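Local coordinates for GTP cyclohydrolase 1 type 2 homolog (Staphylococcus aureus subsp. aureus, PDB 3LNL), which is of unknown function but, as a NIF3-family protein, binds a pair of zinc ions and assembles into a toroid-shaped homohexamer whose two entries are capped by PII-like domains, at residues B[86-89]-B[90-94]. The protein carries 2 engineered substitutions. Sequence-based numbering, arbitrary orientation.
Sequences LIIR and KLIQH
Four successive i-to-i+4 backbone hydrogen bonds, from Lys90 N to Leu86 O through Gln93 N to Arg89 O, make 86-89 and 90-93 one alpha-helix; the last is the shortest, at 2.8 Å, with an N-H...O angle of 155°. The helix closes with Gln93; His94 is already turned out of it, though its N still hydrogen-bonds Lys90 O at 3.0 Å. The side chains of Ile88 and Ile92 run alongside each other in the same direction, with CG2 of Ile88 3.9 Å from CD1 of Ile92. Ile92 has CG1 anti to its carbonyl carbon (chi1 -67°), which carries that branch back along the helix, CG1 resting 3.4 Å from Ile88 O. One residue earlier, Ile87 CG2 meets Leu91 CD1 more loosely, at 4.3 Å. Gln93 lays CB and CG against Arg89 O, each 3.2 Å away, while its amide NE2 stands oblique to the Arg89 guanidinium. Gln93 NE2 is hydrogen-bonded to Ile92 O of the second subunit, whereas Arg89 NH1 is hydrogen-bonded to Leu79 O of its own chain. Ile87 and Leu91 pack on Val54 of helix 51-60, where Lys90 NZ also hydrogen-bonds Asn55 OD1; Ile88 and Ile92 meet Leu79 and Ile92 of the second subunit, so helix 83-93 lies between helix 51-60 and that subunit.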
ATOM      1  N   LEU B  86      -9.827   5.009 -33.439  1.00 13.79           N
ATOM      2  CA  LEU B  86     -10.335   4.806 -34.789  1.00 15.00           C
ATOM      3  C   LEU B  86     -11.081   3.474 -34.892  1.00 13.17           C
ATOM      4  O   LEU B  86     -12.116   3.402 -35.513  1.00 14.20           O
ATOM      5  CB  LEU B  86      -9.154   4.849 -35.769  1.00 15.51           C
ATOM      6  CG  LEU B  86      -9.460   5.042 -37.242  1.00 23.13           C
ATOM      7  CD1 LEU B  86     -10.000   6.439 -37.484  1.00 24.39           C
ATOM      8  CD2 LEU B  86      -8.181   4.803 -38.088  1.00 25.72           C
ATOM      9  N   ILE B  87     -10.613   2.452 -34.200  1.00 12.35           N
ATOM     10  CA  ILE B  87     -11.217   1.135 -34.247  1.00 11.76           C
ATOM     11  C   ILE B  87     -12.567   1.166 -33.462  1.00 11.81           C
ATOM     12  O   ILE B  87     -13.618   0.700 -33.946  1.00  9.97           O
ATOM     13  CB  ILE B  87     -10.302   0.045 -33.620  1.00 13.38           C
ATOM     14  CG1 ILE B  87      -8.971  -0.086 -34.390  1.00 15.49           C
ATOM     15  CG2 ILE B  87     -10.980  -1.306 -33.615  1.00  9.39           C
ATOM     16  CD1 ILE B  87      -7.959  -0.943 -33.683  1.00 14.69           C
ATOM     17  N   ILE B  88     -12.550   1.795 -32.289  1.00 10.93           N
ATOM     18  CA  ILE B  88     -13.714   1.792 -31.426  1.00 11.16           C
ATOM     19  C   ILE B  88     -14.825   2.598 -32.113  1.00 11.72           C
ATOM     20  O   ILE B  88     -16.003   2.200 -32.117  1.00 12.80           O
ATOM     21  CB  ILE B  88     -13.350   2.382 -30.048  1.00 11.49           C
ATOM     22  CG1 ILE B  88     -12.384   1.464 -29.284  1.00 13.26           C
ATOM     23  CG2 ILE B  88     -14.628   2.679 -29.226  1.00  9.37           C
ATOM     24  CD1 ILE B  88     -11.659   2.215 -28.068  1.00 10.49           C
ATOM     25  N   ARG B  89     -14.455   3.764 -32.657  1.00 11.70           N
ATOM     26  CA  ARG B  89     -15.395   4.609 -33.411  1.00 11.45           C
ATOM     27  C   ARG B  89     -15.980   3.880 -34.633  1.00 11.76           C
ATOM     28  O   ARG B  89     -17.156   4.005 -34.921  1.00 11.97           O
ATOM     29  CB  ARG B  89     -14.751   5.937 -33.855  1.00 10.97           C
ATOM     30  CG  ARG B  89     -14.314   6.848 -32.672  1.00 10.38           C
ATOM     31  CD  ARG B  89     -13.374   7.961 -33.083  1.00  8.69           C
ATOM     32  NE  ARG B  89     -13.980   8.781 -34.124  1.00  9.29           N
ATOM     33  CZ  ARG B  89     -14.880   9.738 -33.928  1.00 12.20           C
ATOM     34  NH1 ARG B  89     -15.252  10.151 -32.694  1.00 11.38           N
ATOM     35  NH2 ARG B  89     -15.366  10.359 -34.966  1.00  9.51           N
ATOM     36  N   LYS B  90     -15.162   3.113 -35.333  1.00 11.14           N
ATOM     37  CA  LYS B  90     -15.658   2.396 -36.482  1.00 13.15           C
ATOM     38  C   LYS B  90     -16.687   1.333 -36.072  1.00 12.29           C
ATOM     39  O   LYS B  90     -17.694   1.187 -36.754  1.00 11.54           O
ATOM     40  CB  LYS B  90     -14.505   1.809 -37.315  1.00 13.33           C
ATOM     41  CG  LYS B  90     -14.993   1.195 -38.680  1.00 19.32           C
ATOM     42  CD  LYS B  90     -14.030   1.473 -39.810  1.00 22.69           C
ATOM     43  CE  LYS B  90     -14.591   1.221 -41.199  1.00 26.12           C
ATOM     44  NZ  LYS B  90     -13.398   1.206 -42.108  1.00 28.01           N
ATOM     45  N   LEU B  91     -16.448   0.635 -34.960  1.00 12.21           N
ATOM     46  CA  LEU B  91     -17.401  -0.373 -34.423  1.00 12.25           C
ATOM     47  C   LEU B  91     -18.739   0.306 -34.184  1.00 12.09           C
ATOM     48  O   LEU B  91     -19.790  -0.154 -34.626  1.00 12.35           O
ATOM     49  CB  LEU B  91     -16.871  -1.002 -33.105  1.00 11.40           C
ATOM     50  CG  LEU B  91     -15.688  -1.949 -33.289  1.00 11.74           C
ATOM     51  CD1 LEU B  91     -14.859  -2.223 -31.981  1.00 10.88           C
ATOM     52  CD2 LEU B  91     -16.188  -3.265 -33.938  1.00  7.11           C
ATOM     53  N   ILE B  92     -18.669   1.443 -33.492  1.00 11.55           N
ATOM     54  CA  ILE B  92     -19.863   2.142 -33.097  1.00 11.40           C
ATOM     55  C   ILE B  92     -20.593   2.703 -34.306  1.00 11.74           C
ATOM     56  O   ILE B  92     -21.812   2.603 -34.433  1.00 11.36           O
ATOM     57  CB  ILE B  92     -19.545   3.234 -32.040  1.00  9.84           C
ATOM     58  CG1 ILE B  92     -19.093   2.547 -30.750  1.00 12.05           C
ATOM     59  CG2 ILE B  92     -20.789   4.100 -31.780  1.00 10.59           C
ATOM     60  CD1 ILE B  92     -18.427   3.499 -29.666  1.00  6.78           C
ATOM     61  N   GLN B  93     -19.851   3.266 -35.216  1.00 11.23           N
ATOM     62  CA  GLN B  93     -20.480   3.902 -36.313  1.00 13.96           C
ATOM     63  C   GLN B  93     -21.155   2.892 -37.255  1.00 14.80           C
ATOM     64  O   GLN B  93     -22.140   3.245 -37.898  1.00 12.91           O
ATOM     65  CB  GLN B  93     -19.462   4.763 -37.057  1.00 14.89           C
ATOM     66  CG  GLN B  93     -19.239   6.040 -36.270  1.00 18.97           C
ATOM     67  CD  GLN B  93     -18.433   7.055 -36.978  1.00 26.76           C
ATOM     68  OE1 GLN B  93     -17.426   6.716 -37.595  1.00 29.68           O
ATOM     69  NE2 GLN B  93     -18.811   8.350 -36.816  1.00 27.67           N
ATOM     70  N   HIS B  94     -20.641   1.662 -37.287  1.00 13.66           N
ATOM     71  CA  HIS B  94     -21.243   0.591 -38.076  1.00 14.46           C
ATOM     72  C   HIS B  94     -22.125  -0.355 -37.281  1.00 15.10           C
ATOM     73  O   HIS B  94     -22.479  -1.417 -37.782  1.00 14.95           O
ATOM     74  CB  HIS B  94     -20.139  -0.191 -38.782  1.00 14.22           C
ATOM     75  CG  HIS B  94     -19.486   0.591 -39.877  1.00 15.01           C
ATOM     76  ND1 HIS B  94     -19.893   0.494 -41.198  1.00 16.37           N
ATOM     77  CD2 HIS B  94     -18.521   1.548 -39.844  1.00 14.45           C
ATOM     78  CE1 HIS B  94     -19.178   1.331 -41.930  1.00 18.54           C
ATOM     79  NE2 HIS B  94     -18.349   1.995 -41.136  1.00 17.49           N
TER